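Long-range contacts in 2-polyprenyl-6-methoxyphenol hydroxylase-like FAD-dependent oxidoreductase (Streptomyces sp. NRRL 11266, PDB 6UI5), which binds flavin-adenine dinucleotide in a Rossmann-type domain and is probably an FAD-dependent oxidoreductase: residues F124-D129 with G277-A282; D129-T134 with Q145-Y150; A192-G197 with R247-E252. All coordinates share one frame; numbering follows the deposited sequence.

Contact 1: residues F124-D129 with G277-A282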
loop_
_atom_site.group_PDB
_atom_site.type_symbol
_atom_site.label_atom_id
_atom_site.label_comp_id
_atom_site.label_asym_id
_atom_site.label_seq_id
_atom_site.Cartn_x
_atom_site.Cartn_y
_atom_site.Cartn_z
ATOM N N PHE A 124 13.590 17.497 36.810
ATOM C CA PHE A 124 12.414 18.314 37.079
ATOM C C PHE A 124 11.444 17.513 37.938
ATOM O O PHE A 124 11.433 16.276 37.899
ATOM C CB PHE A 124 11.727 18.734 35.779
ATOM C CG PHE A 124 11.080 17.589 35.049
ATOM C CD1 PHE A 124 11.846 16.708 34.294
ATOM C CD2 PHE A 124 9.707 17.389 35.117
ATOM C CE1 PHE A 124 11.253 15.645 33.620
ATOM C CE2 PHE A 124 9.107 16.333 34.439
ATOM C CZ PHE A 124 9.882 15.459 33.695
ATOM N N GLU A 125 10.606 18.226 38.690
ATOM C CA GLU A 125 9.514 17.554 39.386
ATOM C C GLU A 125 8.217 18.348 39.279
ATOM O O GLU A 125 8.202 19.580 39.385
ATOM C CB GLU A 125 9.854 17.288 40.863
ATOM C CG GLU A 125 8.619 17.023 41.721
ATOM C CD GLU A 125 8.852 16.043 42.862
ATOM O OE1 GLU A 125 10.008 15.623 43.076
ATOM O OE2 GLU A 125 7.871 15.686 43.552
ATOM N N GLU A 126 7.128 17.623 39.050
ATOM C CA GLU A 126 5.805 18.221 39.097
ATOM C C GLU A 126 5.391 18.421 40.548
ATOM O O GLU A 126 5.444 17.484 41.351
ATOM C CB GLU A 126 4.802 17.326 38.369
ATOM C CG GLU A 126 3.358 17.822 38.404
ATOM C CD GLU A 126 2.856 18.237 37.029
ATOM O OE1 GLU A 126 1.817 18.933 36.959
ATOM O OE2 GLU A 126 3.501 17.866 36.020
ATOM N N ALA A 127 4.977 19.643 40.885
ATOM C CA ALA A 127 4.452 19.931 42.214
ATOM C C ALA A 127 3.238 19.054 42.530
ATOM O O ALA A 127 2.458 18.685 41.646
ATOM C CB ALA A 127 4.086 21.414 42.326
ATOM N N ALA A 128 3.093 18.711 43.815
ATOM C CA ALA A 128 2.012 17.826 44.244
ATOM C C ALA A 128 0.651 18.403 43.880
ATOM O O ALA A 128 -0.219 17.695 43.362
ATOM C CB ALA A 128 2.104 17.574 45.751
ATOM N N ASP A 129 0.445 19.692 44.157
ATOM C CA ASP A 129 -0.789 20.344 43.738
ATOM C C ASP A 129 -0.907 20.393 42.219
ATOM O O ASP A 129 -2.012 20.275 41.679
ATOM C CB ASP A 129 -0.857 21.753 44.328
ATOM C CG ASP A 129 0.481 22.467 44.277
ATOM O OD1 ASP A 129 1.517 21.772 44.307
ATOM O OD2 ASP A 129 0.503 23.716 44.209
ATOM N N GLY A 277 0.682 16.530 31.383
ATOM C CA GLY A 277 0.300 17.601 32.288
ATOM C C GLY A 277 1.431 18.505 32.738
ATOM O O GLY A 277 2.170 18.155 33.658
ATOM N N ARG A 278 1.558 19.666 32.104
ATOM C CA ARG A 278 2.628 20.642 32.346
ATOM C C ARG A 278 3.942 20.251 31.680
ATOM O O ARG A 278 4.815 21.108 31.509
ATOM C CB ARG A 278 2.865 20.888 33.834
ATOM C CG ARG A 278 1.692 21.446 34.569
ATOM C CD ARG A 278 1.917 22.908 34.878
ATOM N NE ARG A 278 0.763 23.481 35.563
ATOM C CZ ARG A 278 0.408 24.760 35.505
ATOM N NH1 ARG A 278 1.109 25.624 34.783
ATOM N NH2 ARG A 278 -0.662 25.168 36.168
ATOM N N VAL A 279 4.087 18.992 31.266
ATOM C CA VAL A 279 5.268 18.550 30.523
ATOM C C VAL A 279 4.840 18.079 29.139
ATOM O O VAL A 279 4.094 17.099 29.007
ATOM C CB VAL A 279 6.037 17.445 31.266
ATOM C CG1 VAL A 279 7.286 17.102 30.497
ATOM C CG2 VAL A 279 6.391 17.910 32.669
ATOM N N PHE A 280 5.307 18.777 28.110
ATOM C CA PHE A 280 5.101 18.379 26.722
ATOM C C PHE A 280 6.427 17.955 26.127
ATOM O O PHE A 280 7.497 18.135 26.732
ATOM C CB PHE A 280 4.501 19.513 25.881
ATOM C CG PHE A 280 3.209 20.035 26.412
ATOM C CD1 PHE A 280 3.183 20.876 27.505
ATOM C CD2 PHE A 280 2.023 19.679 25.837
ATOM C CE1 PHE A 280 1.994 21.370 27.990
ATOM C CE2 PHE A 280 0.820 20.178 26.326
ATOM C CZ PHE A 280 0.811 21.016 27.399
ATOM N N ILE A 281 6.349 17.391 24.922
ATOM C CA ILE A 281 7.551 17.058 24.169
ATOM C C ILE A 281 7.242 17.264 22.699
ATOM O O ILE A 281 6.084 17.247 22.280
ATOM C CB ILE A 281 8.057 15.620 24.415
ATOM C CG1 ILE A 281 6.959 14.607 24.165
ATOM C CG2 ILE A 281 8.626 15.467 25.824
ATOM C CD1 ILE A 281 7.499 13.212 24.024
ATOM N N ALA A 282 8.295 17.444 21.908
ATOM C CA ALA A 282 8.119 17.858 20.524
ATOM C C ALA A 282 9.369 17.499 19.738
ATOM O O ALA A 282 10.433 17.240 20.310
ATOM C CB ALA A 282 7.822 19.360 20.428
#

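Contact 2: residues D129-T134 with Q145-Y150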
loop_
_atom_site.group_PDB
_atom_site.type_symbol
_atom_site.label_atom_id
_atom_site.label_comp_id
_atom_site.label_asym_id
_atom_site.label_seq_id
_atom_site.Cartn_x
_atom_site.Cartn_y
_atom_site.Cartn_z
ATOM N N ASP A 129 0.445 19.692 44.157
ATOM C CA ASP A 129 -0.789 20.344 43.738
ATOM C C ASP A 129 -0.907 20.393 42.219
ATOM O O ASP A 129 -2.012 20.275 41.679
ATOM C CB ASP A 129 -0.857 21.753 44.328
ATOM C CG ASP A 129 0.481 22.467 44.277
ATOM O OD1 ASP A 129 1.517 21.772 44.307
ATOM O OD2 ASP A 129 0.503 23.716 44.209
ATOM N N GLY A 130 0.217 20.536 41.518
ATOM C CA GLY A 130 0.227 20.640 40.074
ATOM C C GLY A 130 0.330 22.050 39.549
ATOM O O GLY A 130 0.259 22.247 38.331
ATOM N N SER A 131 0.509 23.032 40.429
ATOM C CA SER A 131 0.496 24.439 40.059
ATOM C C SER A 131 1.707 24.859 39.230
ATOM O O SER A 131 1.731 25.988 38.720
ATOM C CB SER A 131 0.406 25.275 41.337
ATOM O OG SER A 131 1.280 24.767 42.345
ATOM N N GLY A 132 2.705 23.999 39.093
ATOM C CA GLY A 132 3.916 24.369 38.381
ATOM C C GLY A 132 4.863 23.193 38.343
ATOM O O GLY A 132 4.607 22.140 38.935
ATOM N N VAL A 133 5.952 23.378 37.606
ATOM C CA VAL A 133 7.059 22.432 37.582
ATOM C C VAL A 133 8.292 23.161 38.085
ATOM O O VAL A 133 8.531 24.318 37.720
ATOM C CB VAL A 133 7.321 21.856 36.176
ATOM C CG1 VAL A 133 8.500 20.865 36.221
ATOM C CG2 VAL A 133 6.051 21.226 35.611
ATOM N N THR A 134 9.056 22.490 38.938
ATOM C CA THR A 134 10.381 22.949 39.326
ATOM C C THR A 134 11.408 22.158 38.527
ATOM O O THR A 134 11.284 20.939 38.364
ATOM C CB THR A 134 10.593 22.780 40.834
ATOM O OG1 THR A 134 9.471 23.344 41.534
ATOM C CG2 THR A 134 11.908 23.445 41.310
ATOM N N GLN A 145 17.926 25.810 40.330
ATOM C CA GLN A 145 16.717 25.027 40.508
ATOM C C GLN A 145 15.560 25.974 40.141
ATOM O O GLN A 145 15.042 26.685 41.001
ATOM C CB GLN A 145 16.654 24.501 41.963
ATOM C CG GLN A 145 16.029 23.123 42.155
ATOM C CD GLN A 145 15.251 23.018 43.448
ATOM O OE1 GLN A 145 14.283 23.753 43.664
ATOM N NE2 GLN A 145 15.676 22.117 44.328
ATOM N N LEU A 146 15.157 25.978 38.865
ATOM C CA LEU A 146 14.203 26.967 38.353
ATOM C C LEU A 146 12.751 26.501 38.486
ATOM O O LEU A 146 12.397 25.369 38.121
ATOM C CB LEU A 146 14.516 27.312 36.896
ATOM C CG LEU A 146 13.607 28.241 36.091
ATOM C CD1 LEU A 146 13.145 29.468 36.894
ATOM C CD2 LEU A 146 14.349 28.695 34.834
ATOM N N ARG A 147 11.918 27.400 38.998
ATOM C CA ARG A 147 10.477 27.219 39.118
ATOM C C ARG A 147 9.824 27.784 37.857
ATOM O O ARG A 147 10.002 28.967 37.545
ATOM C CB ARG A 147 9.994 27.926 40.390
ATOM C CG ARG A 147 8.516 27.797 40.777
ATOM C CD ARG A 147 7.868 26.476 40.363
ATOM N NE ARG A 147 6.553 26.278 40.983
ATOM C CZ ARG A 147 5.456 26.990 40.709
ATOM N NH1 ARG A 147 5.485 27.981 39.818
ATOM N NH2 ARG A 147 4.317 26.711 41.336
ATOM N N CYS A 148 9.092 26.943 37.120
ATOM C CA CYS A 148 8.528 27.342 35.831
ATOM C C CYS A 148 7.081 26.866 35.694
ATOM O O CYS A 148 6.550 26.131 36.531
ATOM C CB CYS A 148 9.369 26.803 34.671
ATOM S SG CYS A 148 9.110 25.068 34.362
ATOM N N ARG A 149 6.452 27.280 34.594
ATOM C CA ARG A 149 5.024 27.107 34.348
ATOM C C ARG A 149 4.715 25.878 33.509
ATOM O O ARG A 149 3.829 25.084 33.850
ATOM C CB ARG A 149 4.484 28.355 33.651
ATOM C CG ARG A 149 2.994 28.411 33.539
ATOM C CD ARG A 149 2.559 29.846 33.623
ATOM N NE ARG A 149 1.124 29.975 33.456
ATOM C CZ ARG A 149 0.493 31.135 33.536
ATOM N NH1 ARG A 149 1.189 32.239 33.788
ATOM N NH2 ARG A 149 -0.821 31.192 33.367
ATOM N N TYR A 150 5.407 25.721 32.394
ATOM C CA TYR A 150 5.333 24.509 31.600
ATOM C C TYR A 150 6.755 24.114 31.241
ATOM O O TYR A 150 7.637 24.968 31.114
ATOM C CB TYR A 150 4.485 24.694 30.325
ATOM C CG TYR A 150 3.020 24.921 30.594
ATOM C CD1 TYR A 150 2.192 23.857 30.907
ATOM C CD2 TYR A 150 2.454 26.196 30.518
ATOM C CE1 TYR A 150 0.863 24.040 31.161
ATOM C CE2 TYR A 150 1.089 26.396 30.768
ATOM C CZ TYR A 150 0.307 25.306 31.094
ATOM O OH TYR A 150 -1.035 25.437 31.365
#

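Contact 3: residues A192-G197 with R247-E252. Unlike the reference sequence in segment 192-197: Pro193 (reference Arg).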
loop_
_atom_site.group_PDB
_atom_site.type_symbol
_atom_site.label_atom_id
_atom_site.label_comp_id
_atom_site.label_asym_id
_atom_site.label_seq_id
_atom_site.Cartn_x
_atom_site.Cartn_y
_atom_site.Cartn_z
ATOM N N ALA A 192 35.116 14.485 -7.502
ATOM C CA ALA A 192 33.775 13.993 -7.278
ATOM C C ALA A 192 33.339 13.397 -8.607
ATOM O O ALA A 192 33.135 14.130 -9.581
ATOM C CB ALA A 192 32.841 15.110 -6.810
ATOM N N PRO A 193 33.275 12.079 -8.705
ATOM C CA PRO A 193 32.917 11.428 -9.975
ATOM C C PRO A 193 31.517 10.842 -9.962
ATOM O O PRO A 193 30.521 11.528 -10.141
ATOM C CB PRO A 193 33.966 10.318 -10.089
ATOM C CG PRO A 193 34.295 9.973 -8.637
ATOM C CD PRO A 193 34.101 11.222 -7.837
ATOM N N GLU A 194 31.485 9.511 -9.843
ATOM C CA GLU A 194 30.315 8.791 -9.351
ATOM C C GLU A 194 29.726 9.476 -8.131
ATOM O O GLU A 194 28.508 9.684 -8.053
ATOM C CB GLU A 194 30.703 7.359 -8.962
ATOM C CG GLU A 194 31.337 6.494 -10.033
ATOM C CD GLU A 194 32.709 7.005 -10.453
ATOM O OE1 GLU A 194 32.840 7.389 -11.631
ATOM O OE2 GLU A 194 33.626 7.075 -9.611
ATOM N N GLN A 195 30.588 9.875 -7.185
ATOM C CA GLN A 195 30.199 10.282 -5.838
ATOM C C GLN A 195 29.449 11.607 -5.847
ATOM O O GLN A 195 29.297 12.252 -4.805
ATOM C CB GLN A 195 31.436 10.356 -4.941
ATOM C CG GLN A 195 32.476 9.251 -5.181
ATOM C CD GLN A 195 33.886 9.645 -4.737
ATOM O OE1 GLN A 195 34.262 10.831 -4.778
ATOM N NE2 GLN A 195 34.694 8.638 -4.350
ATOM N N TYR A 196 28.957 12.004 -7.014
ATOM C CA TYR A 196 28.145 13.195 -7.159
ATOM C C TYR A 196 26.688 12.775 -7.272
ATOM O O TYR A 196 26.352 11.872 -8.046
ATOM C CB TYR A 196 28.577 14.004 -8.378
ATOM C CG TYR A 196 27.939 15.361 -8.405
ATOM C CD1 TYR A 196 27.951 16.167 -7.275
ATOM C CD2 TYR A 196 27.313 15.839 -9.546
ATOM C CE1 TYR A 196 27.360 17.409 -7.283
ATOM C CE2 TYR A 196 26.721 17.087 -9.562
ATOM C CZ TYR A 196 26.750 17.864 -8.428
ATOM O OH TYR A 196 26.163 19.101 -8.439
ATOM N N GLY A 197 25.835 13.411 -6.483
ATOM C CA GLY A 197 24.445 13.021 -6.446
ATOM C C GLY A 197 24.275 11.700 -5.733
ATOM O O GLY A 197 25.255 10.987 -5.469
ATOM N N ARG A 247 33.328 1.180 -0.452
ATOM C CA ARG A 247 32.417 0.070 -0.707
ATOM C C ARG A 247 31.125 0.532 -1.371
ATOM O O ARG A 247 30.525 -0.233 -2.136
ATOM C CB ARG A 247 32.103 -0.723 0.568
ATOM C CG ARG A 247 32.296 -0.017 1.895
ATOM C CD ARG A 247 31.818 -0.921 3.040
ATOM N NE ARG A 247 32.274 -0.461 4.352
ATOM C CZ ARG A 247 31.521 0.224 5.207
ATOM N NH1 ARG A 247 32.019 0.606 6.381
ATOM N NH2 ARG A 247 30.268 0.526 4.886
ATOM N N LEU A 248 30.689 1.771 -1.124
ATOM C CA LEU A 248 29.434 2.212 -1.731
ATOM C C LEU A 248 29.648 2.707 -3.157
ATOM O O LEU A 248 29.091 2.146 -4.109
ATOM C CB LEU A 248 28.762 3.289 -0.873
ATOM C CG LEU A 248 28.408 2.885 0.564
ATOM C CD1 LEU A 248 27.566 3.932 1.257
ATOM C CD2 LEU A 248 27.708 1.533 0.591
ATOM N N THR A 249 30.466 3.752 -3.333
ATOM C CA THR A 249 30.662 4.295 -4.673
ATOM C C THR A 249 31.539 3.388 -5.537
ATOM O O THR A 249 31.372 3.355 -6.760
ATOM C CB THR A 249 31.264 5.701 -4.599
ATOM O OG1 THR A 249 31.348 6.260 -5.916
ATOM C CG2 THR A 249 32.659 5.646 -4.040
ATOM N N GLY A 250 32.462 2.641 -4.935
ATOM C CA GLY A 250 33.417 1.841 -5.678
ATOM C C GLY A 250 34.790 2.468 -5.822
ATOM O O GLY A 250 35.771 1.748 -6.029
ATOM N N LYS A 251 34.885 3.783 -5.725
ATOM C CA LYS A 251 36.150 4.497 -5.755
ATOM C C LYS A 251 36.450 5.034 -4.360
ATOM O O LYS A 251 35.682 4.835 -3.420
ATOM C CB LYS A 251 36.093 5.613 -6.798
ATOM C CG LYS A 251 36.403 5.158 -8.217
ATOM C CD LYS A 251 36.591 6.366 -9.118
ATOM C CE LYS A 251 37.655 6.136 -10.187
ATOM N NZ LYS A 251 38.067 7.421 -10.840
ATOM N N GLU A 252 37.577 5.725 -4.207
ATOM C CA GLU A 252 37.843 6.366 -2.928
ATOM C C GLU A 252 37.931 7.876 -3.077
ATOM O O GLU A 252 38.369 8.405 -4.101
ATOM C CB GLU A 252 39.108 5.844 -2.247
ATOM C CG GLU A 252 39.122 6.246 -0.772
ATOM C CD GLU A 252 40.031 5.407 0.081
ATOM O OE1 GLU A 252 39.940 5.528 1.321
ATOM O OE2 GLU A 252 40.829 4.630 -0.482
#

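Contact 1: residues F124-D129 with G277-A282
Glu126 holds CG anti to its backbone N (chi1 177°) and then bends at chi2 (113°), which brings its carboxylate to Gly277 O and the side chain of Arg278. Phe124, two residues back on the same side of strand 120-126, has CG between its backbone N and carbonyl carbon (chi1 69°), which sends the ring to Val279. The contact joins two sheets of the Rossmann-type FAD-binding domain. Strand 120-126 is an outer strand of a three-stranded antiparallel sheet. Strand 279-281 is an outer strand of the parallel sheet.

Glu126 OE2 lies 2.7 Å from Gly277 O. Two oxygens this close suggest that the acid may carry a proton. Glu126 OE1 sits instead beside the aliphatic part of Arg278, 3.5 Å from Arg278 CG. The two side chains cross at about a right angle, and their charged groups do not pair: Glu126 OE1 stays 4.9 Å from Arg278 NE. The guanidinium leads away, to residues at the ends of the neighbouring hairpin strands. There NH1 bonds to Arg149 O, NE bonds weakly to Gly130 O, and the group makes a cation-pi contact with Tyr150.

The second half of the contact is apolar. Phe124 and Val279 reach toward each other from opposite directions. Val133, Val135, Leu151 and Ala165 also touch the Phe124 side chain. Val279 is buried, and one of its methyls does the touching: Val279 CG2 meets the ring obliquely, 3.6 Å from Phe124 CE2 and 4.2 Å from Phe124 CD2.

Contact 2: residues D129-T134 with Q145-Y150
Val133 and Cys148 form an antiparallel hydrogen-bonded pair, and Thr134 and Arg147 follow as a non-hydrogen-bonded pair, in the hairpin of strands 133-138 and 143-148. Both bonds of the first pair are present. Cys148 N donates to Val133 O at 2.8 Å, nearly straight (168° at the hydrogen). Val133 N donates to Cys148 O at 3.0 Å and lies somewhat off the carbonyl plane. Beside them, Thr134 CA makes a CA-H...O contact with Leu146 O at 3.4 Å.

Arg147 and Thr134 carry much of the side-chain contact. Arg147 has CG anti to the backbone N (chi1 -176°), and a bend at chi2 (31°) lays the chain back along the neighbouring strand. The guanidinium lies flat over Gly132, whose CA sits 3.8 Å from the plane and over its centre. Ser131 OG and Thr134 OG1 lie at the guanidinium edge. Thr134 crosses Arg147 at about a right angle, with Thr134 OG1 3.7 Å from Arg147 CD. Thr134 CG2 lies 3.4 Å from Gln145 OE1.

The other face carries Val133 and Cys148, both buried. Val133 CB is 4.1 Å from Cys148 SG, and Arg278 and Pro4 pack nearby. The chemistry is therefore two-sided: thiol and aliphatic groups face the interior, while hydroxyl, amide and guanidinium groups line the outer face. The hydrogen bonds found across the contact are the two backbone ones; the guanidinium adds packing.

Contact 3: residues A192-G197 with R247-E252
Thr249, the last residue of helix 238-249, packs against Glu194 and Gln195 of the loop between strands 176-185 and 206-211. This joins a helix end to a loop on the antiparallel-sheet side of the FAD-binding domain. Gly250 ends the helix with a positive phi (100°), and Lys251 and Glu252 follow as loop.

The tight part centres on Thr249. Its OG1 is anti to the backbone N (chi1 -175°), which points it into the loop. There Thr249 OG1 touches two carbons at 3.3 Å, Glu194 CB and Gln195 CG. The methyl Thr249 CG2 lies 3.6 Å from Gln195 NE2. Gln195 is buried, and it also packs on Phe207 and Leu253.

The solvent side is made by exposed residues whose charged ends do not pair across the contact, though it includes one close approach. Glu194 and Lys251 cross here at about a right angle. Glu194 OE2 comes to 3.1 Å from Lys251 CD, but it stays 4.6 Å from Lys251 NZ, and no salt bridge is formed. Pro193, which differs from the reference sequence, adds one long contact from Pro193 CG to Lys251 CD at 4.3 Å. Glu252 directs its carboxylate elsewhere, to a salt bridge with Lys246.

No hydrogen bond crosses the contact. The extended Gln195 side chain passes Thr249 obliquely and reaches the backbone beyond the helix, where Gln195 NE2 stops 3.6 Å from Glu252 C.

How the contacts relate
Contacts 1 and 2 are neighbours, with centres about 7 Å apart. Strands 120-126 and 133-138 are adjacent in one antiparallel sheet, where a probable hydrogen bond links Glu125 N to Thr134 O (2.8 Å). Contact 2 joins the two hairpin strands at the end away from their turn, and contact 1 sets that sheet against the parallel one. Contact 3 lies on the opposite side of the chain's centre. Its centre is about 49 Å from that of contact 1 and 53 Å from that of contact 2. The flavin-adenine dinucleotide touches Ala282 of segment 277-282. The side chain of Phe124 is about 9 Å from the bound FAD. The side chain of Leu146 is about 12 Å from the bound FAD.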